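Local coordinates for uncharacterized protein PA2218 (Pseudomonas aeruginosa, PDB 2HDW) that probably acts as a hydrolase, having an alpha/beta hydrolase fold, although its substrate and physiological role are not known, at residues Met206-Val209 with Asn215-Val218; Gly114-Thr119 with Ile176-Trp181; Thr325-Ala328 with Pro333-Leu336. All blocks are in the same frame, centred on the assembly; numbering follows the deposited sequence.

In the fold
From the N terminus, interaction 2 closes first: strand 173-178 comes back against helix 112-122 after 56 intervening residues, tying a helix to the middle of the sheet. Interaction 1 follows, a five-residue return in which the loop after helix 206-212 bends back to that helix. Interaction 3 comes last, closing four residues between helix 320-329 and the edge strand 334-339. The three lie in series, so none nests in or crosses another. They still meet in space: M206 CG packs 3.8 Å from G180 CA, joining interactions 1 and 2, and R208 NH2 lies 3.4 Å from T325 CG2, joining 1 and 3. Interactions 2 and 3 do not touch but reach the same sheet.

Interaction 1 (Met206-Val209 with Asn215-Val218); sequences MTRV and NDSV
R208 and D216 meet through opposite charges at the surface. The pairing is a long salt bridge: R208 NH1 stands 3.9 Å from D216 OD2, and no hydrogen bond crosses between the segments, so the attraction is electrostatic and probably modest. The two flat groups are nevertheless turned well for each other. Guanidinium and carboxylate planes differ by only 7°, and OD2 lies in the guanidinium plane, at its edge. Arginine is long enough to span the gap from the helix; CG points anti to the backbone N (chi1 176°), and a bend at chi3 swings NH1 toward the loop.

N215 and D216 both have positive phi, a left-handed conformation that asparagine and aspartate tolerate better than most residues, and it turns the chain after the helix. The charges have company: K212 NZ also lies near R208 NH1, so the carboxylate of D216 probably eases a local cluster of positive charge.

R208 N bonds to D205 OD1 at the start of helix 206-212, while V218 is tied to K212 by backbone hydrogen bonding. The R208 side chain also rests on F322 and T325 of helix 320-329, and the loop carrying D216 leads on into helix 220-240.

Interaction 2 (Gly114-Thr119 with Ile176-Trp181); sequences GLYAQT and IGICGW
I178 reaches Y116 because its CG1 branch stands anti to its own carbonyl carbon and runs on almost fully extended at chi2, carrying CD1 away from strand 173-178. Y116 answers from helix 112-122: chi1 swings the ring out toward the strand, and chi2 (69°) turns its face to that methyl. I178 CD1 lies 3.8 Å from the centroid of the Y116 ring and 17° off the normal, a CH-pi contact over one face, shifted toward the rim so that CD1 comes nearest to Y116 CD1. I176 adds a looser touch, its CG2 4.3 Å from Y116 CD2. Both isoleucines point toward the helix. A side chain on G177 between them would run into W181 O, which lies 3.4 Å from G177 CA, so glycine fits that tight spot.

Strand 173-178 then turns sharply into helix 180-191 at C179, whose positive phi and place at the strand-helix turn resemble the nucleophile elbow of alpha/beta hydrolases.

On the helix, T119 OG1 bonds to L115 O at 2.6 Å, satisfying a buried hydroxyl. Tyrosine is apt for a buried site with a polar far end: dispersion against the I178 methyl covers one face of the ring, hydrogen bonds to L347 O and S201 OG place the hydroxyl, and I178 together with F356, which meets the ring edge-to-face, probably limits how the ring turns.

Interaction 3 (Thr325-Ala328 with Pro333-Leu336); sequences TAYA and PKEL
Y327 and K334 share the one direct hydrogen bond between the segments: K334 NZ donates to Y327 O at 2.7 Å, with a C=O...N angle of 154°. A330 O takes a second bond from the same ammonium, so carbonyls at and just beyond the C-terminal end of helix 320-329, where the helix dipole is negative, probably stabilise its charge. A water adds an indirect link, accepting from Y327 OH and donating to K334 O.

The same lysine makes a cation-pi contact. Its chain, extended beyond CG, passes across the tyrosine ring at about a right angle and puts NZ 4.5 Å from the ring centroid, only 5° off the normal. Lysine suits the place, since its methylenes cover the face while its charge reaches the helix end.

These elements belong to the beta-alpha-beta unit of strand 309-314, helix 320-329 and edge strand 334-339. In the strand, K334 and L336 point toward the helix and E335 away, its carboxylate pairing with R358.

CH-pi contacts cover both faces of the ring. K334 CE lies 4.1 Å from the Y327 ring centroid on the lysine face, and L336 CB lies 4.0 Å from it on the opposite face. Y327 chi1 (175°) sends the ring between them, its edge toward the K334-E335 peptide.

Interaction 1 (Met206-Val209 with Asn215-Val218)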
loop_
_atom_site.group_PDB
_atom_site.type_symbol
_atom_site.label_atom_id
_atom_site.label_comp_id
_atom_site.label_asym_id
_atom_site.label_seq_id
_atom_site.Cartn_x
_atom_site.Cartn_y
_atom_site.Cartn_z
ATOM N N MET A 206 -8.895 -3.954 2.522
ATOM C CA MET A 206 -9.112 -3.408 3.857
ATOM C C MET A 206 -10.568 -3.159 4.276
ATOM O O MET A 206 -10.873 -3.211 5.473
ATOM C CB MET A 206 -8.275 -2.136 4.069
ATOM C CG MET A 206 -6.741 -2.351 4.070
ATOM S SD MET A 206 -6.103 -3.698 5.157
ATOM C CE MET A 206 -6.717 -3.107 6.742
ATOM N N THR A 207 -11.472 -2.893 3.327
ATOM C CA THR A 207 -12.865 -2.663 3.713
ATOM C C THR A 207 -13.486 -3.996 4.115
ATOM O O THR A 207 -14.290 -4.067 5.049
ATOM C CB THR A 207 -13.713 -2.008 2.573
ATOM O OG1 THR A 207 -13.818 -2.899 1.451
ATOM C CG2 THR A 207 -13.082 -0.697 2.135
ATOM N N ARG A 208 -13.093 -5.060 3.422
ATOM C CA ARG A 208 -13.613 -6.383 3.742
ATOM C C ARG A 208 -13.100 -6.858 5.102
ATOM O O ARG A 208 -13.873 -7.341 5.925
ATOM C CB ARG A 208 -13.209 -7.398 2.668
ATOM C CG ARG A 208 -13.623 -8.830 2.984
ATOM C CD ARG A 208 -13.080 -9.808 1.948
ATOM N NE ARG A 208 -13.826 -9.755 0.693
ATOM C CZ ARG A 208 -14.984 -10.378 0.483
ATOM N NH1 ARG A 208 -15.530 -11.113 1.444
ATOM N NH2 ARG A 208 -15.601 -10.250 -0.683
ATOM N N VAL A 209 -11.801 -6.710 5.353
ATOM C CA VAL A 209 -11.255 -7.181 6.621
ATOM C C VAL A 209 -11.792 -6.412 7.827
ATOM O O VAL A 209 -12.016 -6.997 8.886
ATOM C CB VAL A 209 -9.702 -7.150 6.628
ATOM C CG1 VAL A 209 -9.183 -5.726 6.741
ATOM C CG2 VAL A 209 -9.186 -7.997 7.775
ATOM N N ASN A 215 -11.567 -14.074 7.290
ATOM C CA ASN A 215 -12.400 -15.185 6.844
ATOM C C ASN A 215 -13.849 -15.040 7.315
ATOM O O ASN A 215 -14.457 -15.999 7.790
ATOM C CB ASN A 215 -11.810 -16.505 7.344
ATOM C CG ASN A 215 -10.506 -16.858 6.649
ATOM O OD1 ASN A 215 -10.491 -17.181 5.456
ATOM N ND2 ASN A 215 -9.404 -16.790 7.388
ATOM N N ASP A 216 -14.391 -13.834 7.175
ATOM C CA ASP A 216 -15.768 -13.543 7.567
ATOM C C ASP A 216 -16.121 -14.069 8.959
ATOM O O ASP A 216 -17.037 -14.871 9.111
ATOM C CB ASP A 216 -16.740 -14.144 6.546
ATOM C CG ASP A 216 -16.555 -13.573 5.152
ATOM O OD1 ASP A 216 -17.388 -13.883 4.277
ATOM O OD2 ASP A 216 -15.579 -12.823 4.926
ATOM N N SER A 217 -15.408 -13.604 9.977
ATOM C CA SER A 217 -15.668 -14.054 11.338
ATOM C C SER A 217 -16.561 -13.104 12.133
ATOM O O SER A 217 -16.929 -13.396 13.271
ATOM C CB SER A 217 -14.345 -14.253 12.078
ATOM O OG SER A 217 -13.568 -13.071 12.053
ATOM N N VAL A 218 -16.911 -11.967 11.545
ATOM C CA VAL A 218 -17.757 -10.998 12.230
ATOM C C VAL A 218 -19.220 -11.151 11.836
ATOM O O VAL A 218 -19.568 -11.072 10.659
ATOM C CB VAL A 218 -17.314 -9.548 11.919
ATOM C CG1 VAL A 218 -18.272 -8.558 12.561
ATOM C CG2 VAL A 218 -15.898 -9.315 12.427
#

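Interaction 2 (Gly114-Thr119 with Ile176-Trp181)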
loop_
_atom_site.group_PDB
_atom_site.type_symbol
_atom_site.label_atom_id
_atom_site.label_comp_id
_atom_site.label_asym_id
_atom_site.label_seq_id
_atom_site.Cartn_x
_atom_site.Cartn_y
_atom_site.Cartn_z
ATOM N N GLY A 114 9.303 0.802 -0.430
ATOM C CA GLY A 114 10.580 1.365 -0.827
ATOM C C GLY A 114 11.483 0.304 -1.426
ATOM O O GLY A 114 12.148 0.540 -2.437
ATOM N N LEU A 115 11.519 -0.869 -0.799
ATOM C CA LEU A 115 12.338 -1.972 -1.296
ATOM C C LEU A 115 11.883 -2.347 -2.708
ATOM O O LEU A 115 12.705 -2.588 -3.593
ATOM C CB LEU A 115 12.207 -3.189 -0.378
ATOM C CG LEU A 115 12.884 -4.473 -0.865
ATOM C CD1 LEU A 115 14.385 -4.266 -0.937
ATOM C CD2 LEU A 115 12.558 -5.604 0.096
ATOM N N TYR A 116 10.570 -2.401 -2.913
ATOM C CA TYR A 116 10.020 -2.721 -4.230
ATOM C C TYR A 116 10.402 -1.651 -5.253
ATOM O O TYR A 116 10.856 -1.968 -6.351
ATOM C CB TYR A 116 8.494 -2.816 -4.174
ATOM C CG TYR A 116 7.945 -4.183 -3.835
ATOM C CD1 TYR A 116 8.093 -4.732 -2.557
ATOM C CD2 TYR A 116 7.235 -4.911 -4.783
ATOM C CE1 TYR A 116 7.533 -5.982 -2.240
ATOM C CE2 TYR A 116 6.676 -6.146 -4.478
ATOM C CZ TYR A 116 6.823 -6.673 -3.212
ATOM O OH TYR A 116 6.233 -7.885 -2.930
ATOM N N ALA A 117 10.211 -0.386 -4.886
ATOM C CA ALA A 117 10.521 0.733 -5.777
ATOM C C ALA A 117 11.983 0.770 -6.214
ATOM O O ALA A 117 12.279 0.967 -7.393
ATOM C CB ALA A 117 10.141 2.059 -5.110
ATOM N N GLN A 118 12.900 0.588 -5.270
ATOM C CA GLN A 118 14.311 0.613 -5.624
ATOM C C GLN A 118 14.671 -0.567 -6.517
ATOM O O GLN A 118 15.417 -0.418 -7.483
ATOM C CB GLN A 118 15.198 0.587 -4.375
ATOM C CG GLN A 118 16.671 0.758 -4.724
ATOM C CD GLN A 118 17.570 0.892 -3.517
ATOM O OE1 GLN A 118 17.802 -0.070 -2.786
ATOM N NE2 GLN A 118 18.088 2.090 -3.305
ATOM N N THR A 119 14.138 -1.737 -6.183
ATOM C CA THR A 119 14.408 -2.951 -6.942
ATOM C C THR A 119 13.898 -2.823 -8.370
ATOM O O THR A 119 14.579 -3.212 -9.317
ATOM C CB THR A 119 13.745 -4.176 -6.281
ATOM O OG1 THR A 119 14.215 -4.300 -4.937
ATOM C CG2 THR A 119 14.083 -5.452 -7.046
ATOM N N ILE A 176 1.817 -0.824 -8.362
ATOM C CA ILE A 176 1.928 -2.056 -7.589
ATOM C C ILE A 176 1.317 -1.788 -6.211
ATOM O O ILE A 176 1.708 -0.839 -5.525
ATOM C CB ILE A 176 3.399 -2.508 -7.396
ATOM C CG1 ILE A 176 4.028 -2.882 -8.740
ATOM C CG2 ILE A 176 3.441 -3.732 -6.472
ATOM C CD1 ILE A 176 5.528 -3.152 -8.659
ATOM N N GLY A 177 0.352 -2.616 -5.822
ATOM C CA GLY A 177 -0.288 -2.464 -4.526
ATOM C C GLY A 177 0.101 -3.627 -3.633
ATOM O O GLY A 177 -0.184 -4.782 -3.953
ATOM N N ILE A 178 0.747 -3.322 -2.513
ATOM C CA ILE A 178 1.201 -4.338 -1.574
ATOM C C ILE A 178 0.294 -4.435 -0.347
ATOM O O ILE A 178 -0.147 -3.422 0.194
ATOM C CB ILE A 178 2.632 -4.027 -1.052
ATOM C CG1 ILE A 178 3.574 -3.717 -2.217
ATOM C CG2 ILE A 178 3.156 -5.211 -0.248
ATOM C CD1 ILE A 178 4.905 -3.118 -1.786
ATOM N N CYS A 179 0.024 -5.659 0.087
ATOM C CA CYS A 179 -0.788 -5.873 1.274
ATOM C C CYS A 179 -2.116 -5.116 1.164
ATOM O O CYS A 179 -2.827 -5.232 0.163
ATOM C CB CYS A 179 0.013 -5.405 2.498
ATOM S SG CYS A 179 -0.572 -5.973 4.121
ATOM N N GLY A 180 -2.437 -4.329 2.188
ATOM C CA GLY A 180 -3.676 -3.570 2.185
ATOM C C GLY A 180 -3.837 -2.630 1.003
ATOM O O GLY A 180 -4.955 -2.325 0.591
ATOM N N TRP A 181 -2.728 -2.157 0.445
ATOM C CA TRP A 181 -2.830 -1.255 -0.691
ATOM C C TRP A 181 -3.023 -1.981 -2.012
ATOM O O TRP A 181 -3.159 -1.354 -3.073
ATOM C CB TRP A 181 -1.626 -0.324 -0.736
ATOM C CG TRP A 181 -1.796 0.795 0.240
ATOM C CD1 TRP A 181 -1.701 0.723 1.606
ATOM C CD2 TRP A 181 -2.203 2.131 -0.063
ATOM N NE1 TRP A 181 -2.033 1.937 2.172
ATOM C CE2 TRP A 181 -2.348 2.817 1.168
ATOM C CE3 TRP A 181 -2.467 2.818 -1.257
ATOM C CZ2 TRP A 181 -2.745 4.154 1.237
ATOM C CZ3 TRP A 181 -2.862 4.150 -1.188
ATOM C CH2 TRP A 181 -2.997 4.803 0.054
#

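Interaction 3 (Thr325-Ala328 with Pro333-Leu336)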
loop_
_atom_site.group_PDB
_atom_site.type_symbol
_atom_site.label_atom_id
_atom_site.label_comp_id
_atom_site.label_asym_id
_atom_site.label_seq_id
_atom_site.Cartn_x
_atom_site.Cartn_y
_atom_site.Cartn_z
ATOM N N THR A 325 -10.547 -13.889 -4.055
ATOM C CA THR A 325 -11.824 -13.187 -4.155
ATOM C C THR A 325 -11.705 -12.125 -5.251
ATOM O O THR A 325 -12.565 -12.018 -6.122
ATOM C CB THR A 325 -12.202 -12.500 -2.806
ATOM O OG1 THR A 325 -12.539 -13.501 -1.835
ATOM C CG2 THR A 325 -13.397 -11.566 -2.982
ATOM N N ALA A 326 -10.625 -11.350 -5.212
ATOM C CA ALA A 326 -10.411 -10.303 -6.204
ATOM C C ALA A 326 -10.272 -10.901 -7.603
ATOM O O ALA A 326 -10.828 -10.377 -8.568
ATOM C CB ALA A 326 -9.166 -9.486 -5.847
ATOM N N TYR A 327 -9.535 -12.003 -7.715
ATOM C CA TYR A 327 -9.354 -12.652 -9.005
ATOM C C TYR A 327 -10.698 -13.095 -9.578
ATOM O O TYR A 327 -10.965 -12.897 -10.760
ATOM C CB TYR A 327 -8.431 -13.862 -8.874
ATOM C CG TYR A 327 -8.286 -14.661 -10.150
ATOM C CD1 TYR A 327 -7.489 -14.204 -11.201
ATOM C CD2 TYR A 327 -8.947 -15.877 -10.306
ATOM C CE1 TYR A 327 -7.351 -14.943 -12.379
ATOM C CE2 TYR A 327 -8.819 -16.628 -11.475
ATOM C CZ TYR A 327 -8.019 -16.157 -12.505
ATOM O OH TYR A 327 -7.870 -16.912 -13.644
ATOM N N ALA A 328 -11.546 -13.689 -8.742
ATOM C CA ALA A 328 -12.852 -14.155 -9.208
ATOM C C ALA A 328 -13.735 -12.989 -9.628
ATOM O O ALA A 328 -14.508 -13.099 -10.587
ATOM C CB ALA A 328 -13.548 -14.964 -8.118
ATOM N N PRO A 333 -8.147 -9.322 -19.149
ATOM C CA PRO A 333 -6.988 -10.149 -18.794
ATOM C C PRO A 333 -6.630 -10.107 -17.310
ATOM O O PRO A 333 -6.437 -9.033 -16.732
ATOM C CB PRO A 333 -5.883 -9.579 -19.675
ATOM C CG PRO A 333 -6.238 -8.123 -19.737
ATOM C CD PRO A 333 -7.736 -8.130 -19.913
ATOM N N LYS A 334 -6.539 -11.286 -16.701
ATOM C CA LYS A 334 -6.193 -11.392 -15.287
ATOM C C LYS A 334 -5.403 -12.663 -15.009
ATOM O O LYS A 334 -5.532 -13.658 -15.722
ATOM C CB LYS A 334 -7.460 -11.389 -14.424
ATOM C CG LYS A 334 -8.424 -12.546 -14.706
ATOM C CD LYS A 334 -9.646 -12.498 -13.786
ATOM C CE LYS A 334 -10.620 -13.635 -14.080
ATOM N NZ LYS A 334 -11.823 -13.632 -13.184
ATOM N N GLU A 335 -4.567 -12.621 -13.978
ATOM C CA GLU A 335 -3.800 -13.795 -13.598
ATOM C C GLU A 335 -3.549 -13.826 -12.106
ATOM O O GLU A 335 -3.177 -12.818 -11.506
ATOM C CB GLU A 335 -2.440 -13.849 -14.304
ATOM C CG GLU A 335 -1.660 -15.112 -13.925
ATOM C CD GLU A 335 -0.220 -15.107 -14.399
ATOM O OE1 GLU A 335 0.050 -14.571 -15.493
ATOM O OE2 GLU A 335 0.643 -15.655 -13.679
ATOM N N LEU A 336 -3.767 -14.992 -11.514
ATOM C CA LEU A 336 -3.504 -15.186 -10.098
ATOM C C LEU A 336 -2.247 -16.050 -10.038
ATOM O O LEU A 336 -2.261 -17.210 -10.436
ATOM C CB LEU A 336 -4.675 -15.893 -9.412
ATOM C CG LEU A 336 -4.395 -16.373 -7.981
ATOM C CD1 LEU A 336 -3.747 -15.261 -7.159
ATOM C CD2 LEU A 336 -5.705 -16.836 -7.341
HETATM O O HOH W 1 -6.925 -16.047 -16.013
#